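PDB 5BPK: gamma-glutamyltranspeptidase (Ggt) from Helicobacter pylori 26695, which probably cleaves the gamma-glutamyl bond of glutathione and related compounds and passes the gamma-glutamyl group to water or an acceptor amino acid or peptide, as an Ntn-hydrolase. Local coordinates for residues Ala88-Ala93 with Lys148-Lys153; Met279-Ser284 with Val338-Leu343. One frame throughout, in Å; residues are numbered along the deposited sequence.

Contact 1: residues Ala88-Ala93 with Lys148-Lys153; sequences AVIHLA and KKYGTK. With EDO (1,2-ethanediol), chain P.
Leu92 lays its CD2 methyl over one face of the Tyr150 ring, and this CH-pi contact is the heart of the packing between residues 88-93 and 148-153. The methyl lies 4.1 Å from the centroid of the Tyr150 ring, 25° off the ring normal and displaced toward the CD1 side, while the two side chains meet at about a right angle. Leu92, the first residue past the strand, has CG anti to its carbonyl carbon (chi1 -63°), which carries CD2 over the ring. The other face of the phenol is covered from within its own segment, where Lys149 CG sits over the ring centre, so the ring is sandwiched between aliphatic carbons. Ile90 completes this close apolar part more loosely, its CD1 coming obliquely to within 4.5 Å of Tyr150 CD2. Outside the packing, by contrast, His91 NE2 lies 2.8 Å from O2 of a 1,2-ethanediol, probably from the crystallisation liquor, in a nearly straight hydrogen bond (166°), while ND1 is hydrogen-bonded to Asn97 OD1. Beyond Tyr150 the chain leaves the contact for exposed Thr152, whose OG1 is hydrogen-bonded to Asp63 OD2. Trp263 meets the Tyr150 ring edge-to-face, and Val98 touches both Ile90 and Tyr150. Helix 139-150 is thereby packed against strand 85-91, which pairs antiparallel with strand 97-102 and also with a strand of the neighbouring Ggt chain, continuing the sheet across the interface.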
loop_
_atom_site.group_PDB
_atom_site.type_symbol
_atom_site.label_atom_id
_atom_site.label_comp_id
_atom_site.label_asym_id
_atom_site.label_seq_id
_atom_site.Cartn_x
_atom_site.Cartn_y
_atom_site.Cartn_z
ATOM N N ALA A 88 2.985 8.506 -1.588
ATOM C CA ALA A 88 4.365 8.636 -1.114
ATOM C C ALA A 88 4.371 9.596 0.054
ATOM O O ALA A 88 3.891 10.721 -0.067
ATOM C CB ALA A 88 5.278 9.167 -2.201
ATOM N N VAL A 89 4.888 9.138 1.186
ATOM C CA VAL A 89 5.115 9.981 2.341
ATOM C C VAL A 89 6.619 10.301 2.353
ATOM O O VAL A 89 7.477 9.402 2.254
ATOM C CB VAL A 89 4.601 9.300 3.626
ATOM C CG1 VAL A 89 5.117 9.993 4.873
ATOM C CG2 VAL A 89 3.083 9.290 3.624
ATOM N N ILE A 90 6.935 11.592 2.437
ATOM C CA ILE A 90 8.301 12.050 2.217
ATOM C C ILE A 90 8.723 12.961 3.357
ATOM O O ILE A 90 7.988 13.873 3.711
ATOM C CB ILE A 90 8.424 12.820 0.895
ATOM C CG1 ILE A 90 8.032 11.919 -0.290
ATOM C CG2 ILE A 90 9.856 13.359 0.742
ATOM C CD1 ILE A 90 7.837 12.652 -1.615
ATOM N N HIS A 91 9.893 12.687 3.932
ATOM C CA HIS A 91 10.524 13.586 4.895
ATOM C C HIS A 91 11.758 14.155 4.214
ATOM O O HIS A 91 12.596 13.404 3.728
ATOM C CB HIS A 91 10.901 12.851 6.186
ATOM C CG HIS A 91 11.761 13.663 7.103
ATOM N ND1 HIS A 91 11.244 14.522 8.048
ATOM C CD2 HIS A 91 13.107 13.773 7.192
ATOM C CE1 HIS A 91 12.236 15.116 8.688
ATOM N NE2 HIS A 91 13.377 14.679 8.190
ATOM N N LEU A 92 11.834 15.482 4.151
ATOM C CA LEU A 92 12.918 16.174 3.475
ATOM C C LEU A 92 13.985 16.566 4.478
ATOM O O LEU A 92 13.714 16.732 5.680
ATOM C CB LEU A 92 12.402 17.421 2.770
ATOM C CG LEU A 92 11.390 17.195 1.642
ATOM C CD1 LEU A 92 10.878 18.532 1.144
ATOM C CD2 LEU A 92 12.027 16.392 0.529
ATOM N N ALA A 93 15.196 16.732 3.969
ATOM C CA ALA A 93 16.339 17.100 4.789
ATOM C C ALA A 93 16.109 18.406 5.548
ATOM O O ALA A 93 16.649 18.581 6.629
ATOM C CB ALA A 93 17.584 17.188 3.925
ATOM N N LYS A 148 10.044 16.053 -10.171
ATOM C CA LYS A 148 10.085 17.479 -10.483
ATOM C C LYS A 148 10.274 18.351 -9.246
ATOM O O LYS A 148 11.057 19.293 -9.276
ATOM C CB LYS A 148 8.846 17.913 -11.263
ATOM C CG LYS A 148 8.926 17.575 -12.737
ATOM C CD LYS A 148 7.807 18.248 -13.541
ATOM C CE LYS A 148 7.983 18.019 -15.041
ATOM N NZ LYS A 148 7.079 18.876 -15.862
ATOM N N LYS A 149 9.563 18.047 -8.162
ATOM C CA LYS A 149 9.586 18.914 -6.975
ATOM C C LYS A 149 10.831 18.719 -6.106
ATOM O O LYS A 149 11.344 19.692 -5.542
ATOM C CB LYS A 149 8.332 18.697 -6.135
ATOM C CG LYS A 149 8.011 19.808 -5.162
ATOM C CD LYS A 149 6.566 19.720 -4.683
ATOM C CE LYS A 149 6.160 20.948 -3.875
ATOM N NZ LYS A 149 4.694 20.938 -3.559
ATOM N N TYR A 150 11.308 17.475 -6.003
ATOM C CA TYR A 150 12.320 17.111 -5.008
ATOM C C TYR A 150 13.509 16.291 -5.506
ATOM O O TYR A 150 14.428 16.053 -4.731
ATOM C CB TYR A 150 11.673 16.359 -3.842
ATOM C CG TYR A 150 10.605 17.126 -3.103
ATOM C CD1 TYR A 150 10.907 18.316 -2.436
ATOM C CD2 TYR A 150 9.294 16.659 -3.047
ATOM C CE1 TYR A 150 9.931 19.028 -1.757
ATOM C CE2 TYR A 150 8.302 17.369 -2.354
ATOM C CZ TYR A 150 8.628 18.552 -1.716
ATOM O OH TYR A 150 7.666 19.262 -1.030
ATOM N N GLY A 151 13.499 15.857 -6.765
ATOM C CA GLY A 151 14.571 15.023 -7.312
ATOM C C GLY A 151 15.732 15.857 -7.822
ATOM O O GLY A 151 15.655 17.090 -7.874
ATOM N N THR A 152 16.812 15.177 -8.191
ATOM C CA THR A 152 17.991 15.830 -8.764
ATOM C C THR A 152 18.456 15.209 -10.080
ATOM O O THR A 152 19.230 15.834 -10.807
ATOM C CB THR A 152 19.174 15.832 -7.771
ATOM O OG1 THR A 152 19.669 14.497 -7.591
ATOM C CG2 THR A 152 18.758 16.424 -6.439
ATOM N N LYS A 153 18.002 13.996 -10.393
ATOM C CA LYS A 153 18.407 13.309 -11.619
ATOM C C LYS A 153 17.346 13.417 -12.698
ATOM O O LYS A 153 16.202 13.751 -12.422
ATOM C CB LYS A 153 18.730 11.845 -11.338
ATOM C CG LYS A 153 19.858 11.657 -10.342
ATOM C CD LYS A 153 21.000 10.841 -10.911
ATOM C CE LYS A 153 22.214 10.846 -9.984
ATOM N NZ LYS A 153 23.456 10.409 -10.688
HETATM C C1 EDO P . 16.191 13.433 8.737
HETATM O O1 EDO P . 17.249 12.613 9.283
HETATM C C2 EDO P . 16.692 14.819 8.352
HETATM O O2 EDO P . 15.823 15.862 8.838
#

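Contact 2: residues Met279-Ser284 with Val338-Leu343; sequences MSPPSS and VPVDKL
The CG corner of the Pro281 ring rests against two valines, Val338 and Val340, which stand before and after Pro339. Pro281 CG lies 3.7 Å from CG2 of Val340 and 4.0 Å from CG1 of Val338, and Val340 CG2 also reaches the neighbouring ring carbon, Pro281 CD, at 3.8 Å. The valines offer different branches: Val340 uses the methyl anti to its carbonyl carbon, whereas Val338 uses the one anti to its backbone N (chi1 -177°). Between the valines the chain makes an inverse gamma turn centred on Pro339, with a weak hydrogen bond from Val340 N to Val338 O; Pro339 is also the N-cap of the short helix 340-343, and its carbonyl receives Leu343 N. On the other side, a cis peptide joins Pro281 to Pro282, the corners of a type VIa beta turn closed by the 3.0 Å hydrogen bond from Ser283 N to Ser280 O. The CB of Pro282 points away from the valines, and its ring packs on Phe87, Arg264 and Asp101. Further out, Val340 touches Val267 of strand 262-271, Ser280 OG hydrogen-bonds the carbonyl of Lys265, and Ser283 OG caps Gly285 N at the start of helix 285-296. Ser283 OG and Ser284 OG also hydrogen-bond backbone carbonyls of the neighbouring Ggt chain, at Met74 and Ser72 respectively. The bound dihydro-oxazolyl amino acid lies about 12 Å from the Pro281 side chain.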
loop_
_atom_site.group_PDB
_atom_site.type_symbol
_atom_site.label_atom_id
_atom_site.label_comp_id
_atom_site.label_asym_id
_atom_site.label_seq_id
_atom_site.Cartn_x
_atom_site.Cartn_y
_atom_site.Cartn_z
ATOM N N MET A 279 -0.013 8.522 5.933
ATOM C CA MET A 279 -0.863 9.004 4.848
ATOM C C MET A 279 -2.257 9.392 5.295
ATOM O O MET A 279 -2.956 8.629 5.971
ATOM C CB MET A 279 -0.973 7.994 3.720
ATOM C CG MET A 279 -1.674 8.553 2.502
ATOM S SD MET A 279 -0.752 9.914 1.745
ATOM C CE MET A 279 -2.112 10.879 1.060
ATOM N N SER A 280 -2.634 10.588 4.866
ATOM C CA SER A 280 -3.914 11.215 5.152
ATOM C C SER A 280 -4.957 10.797 4.107
ATOM O O SER A 280 -4.630 10.087 3.154
ATOM C CB SER A 280 -3.698 12.721 5.101
ATOM O OG SER A 280 -2.937 13.084 3.953
ATOM N N PRO A 281 -6.217 11.256 4.263
ATOM C CA PRO A 281 -7.200 10.952 3.234
ATOM C C PRO A 281 -6.701 11.363 1.850
ATOM O O PRO A 281 -6.121 12.434 1.702
ATOM C CB PRO A 281 -8.417 11.766 3.676
ATOM C CG PRO A 281 -8.341 11.668 5.172
ATOM C CD PRO A 281 -6.859 11.833 5.458
ATOM N N PRO A 282 -6.942 10.533 0.826
ATOM C CA PRO A 282 -7.906 9.444 0.717
ATOM C C PRO A 282 -7.470 8.066 1.216
ATOM O O PRO A 282 -8.169 7.091 0.956
ATOM C CB PRO A 282 -8.192 9.407 -0.783
ATOM C CG PRO A 282 -6.899 9.767 -1.376
ATOM C CD PRO A 282 -6.325 10.819 -0.476
ATOM N N SER A 283 -6.359 7.980 1.939
ATOM C CA SER A 283 -6.123 6.792 2.751
ATOM C C SER A 283 -6.716 6.960 4.152
ATOM O O SER A 283 -6.755 8.064 4.690
ATOM C CB SER A 283 -4.650 6.459 2.864
ATOM O OG SER A 283 -4.523 5.175 3.421
ATOM N N SER A 284 -7.173 5.845 4.716
ATOM C CA SER A 284 -7.557 5.742 6.117
ATOM C C SER A 284 -6.364 5.280 6.957
ATOM O O SER A 284 -6.414 5.316 8.188
ATOM C CB SER A 284 -8.674 4.703 6.262
ATOM O OG SER A 284 -8.195 3.395 5.966
ATOM N N VAL A 338 -14.239 14.317 6.724
ATOM C CA VAL A 338 -13.539 13.235 7.413
ATOM C C VAL A 338 -12.941 13.787 8.704
ATOM O O VAL A 338 -12.108 14.703 8.664
ATOM C CB VAL A 338 -12.418 12.627 6.545
ATOM C CG1 VAL A 338 -11.759 11.451 7.290
ATOM C CG2 VAL A 338 -12.964 12.192 5.200
ATOM N N PRO A 339 -13.390 13.266 9.865
ATOM C CA PRO A 339 -12.990 13.835 11.156
ATOM C C PRO A 339 -11.622 13.322 11.624
ATOM O O PRO A 339 -11.492 12.744 12.707
ATOM C CB PRO A 339 -14.117 13.373 12.086
ATOM C CG PRO A 339 -14.521 12.061 11.515
ATOM C CD PRO A 339 -14.465 12.269 10.032
ATOM N N VAL A 340 -10.594 13.583 10.825
ATOM C CA VAL A 340 -9.261 13.055 11.109
ATOM C C VAL A 340 -8.793 13.527 12.478
ATOM O O VAL A 340 -8.338 12.723 13.283
ATOM C CB VAL A 340 -8.222 13.469 10.033
ATOM C CG1 VAL A 340 -6.797 13.047 10.454
ATOM C CG2 VAL A 340 -8.592 12.877 8.667
ATOM N N ASP A 341 -8.942 14.823 12.739
ATOM C CA ASP A 341 -8.472 15.418 13.992
ATOM C C ASP A 341 -9.146 14.791 15.211
ATOM O O ASP A 341 -8.499 14.619 16.239
ATOM C CB ASP A 341 -8.685 16.940 13.998
ATOM C CG ASP A 341 -7.663 17.686 13.141
ATOM O OD1 ASP A 341 -6.660 17.083 12.697
ATOM O OD2 ASP A 341 -7.857 18.896 12.918
ATOM N N LYS A 342 -10.431 14.460 15.102
ATOM C CA LYS A 342 -11.137 13.799 16.210
ATOM C C LYS A 342 -10.660 12.360 16.396
ATOM O O LYS A 342 -10.502 11.896 17.520
ATOM C CB LYS A 342 -12.659 13.831 16.007
ATOM C CG LYS A 342 -13.271 15.230 16.126
ATOM C CD LYS A 342 -14.754 15.209 15.807
ATOM C CE LYS A 342 -15.363 16.602 15.858
ATOM N NZ LYS A 342 -16.830 16.549 15.604
ATOM N N LEU A 343 -10.442 11.650 15.294
ATOM C CA LEU A 343 -10.013 10.257 15.358
ATOM C C LEU A 343 -8.599 10.087 15.935
ATOM O O LEU A 343 -8.323 9.074 16.574
ATOM C CB LEU A 343 -10.122 9.587 13.975
ATOM C CG LEU A 343 -11.546 9.375 13.439
ATOM C CD1 LEU A 343 -11.493 8.941 11.989
ATOM C CD2 LEU A 343 -12.360 8.361 14.295
#

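Overall arrangement
From the N terminus, the first segment of contact 1 takes in the end of strand 85-91 and the two residues after it, and the chain closes its first loop when helix 139-150 returns there, 55 residues on. Contact 2 opens only later, after strand 274-278, and closes 54 residues further on at helix 340-343, spanning the mostly helical region with helices 285-296 and 309-329. The two loops therefore follow in series, neither nesting nor crossing. Their centres are 23 Å apart, yet 88-93 and 279-284 touch, Val89 CG2 lying 3.9 Å from Met279 N. Both contacts attach helical parts to the four-stranded antiparallel sheet, at or just beyond its outermost strands within this chain.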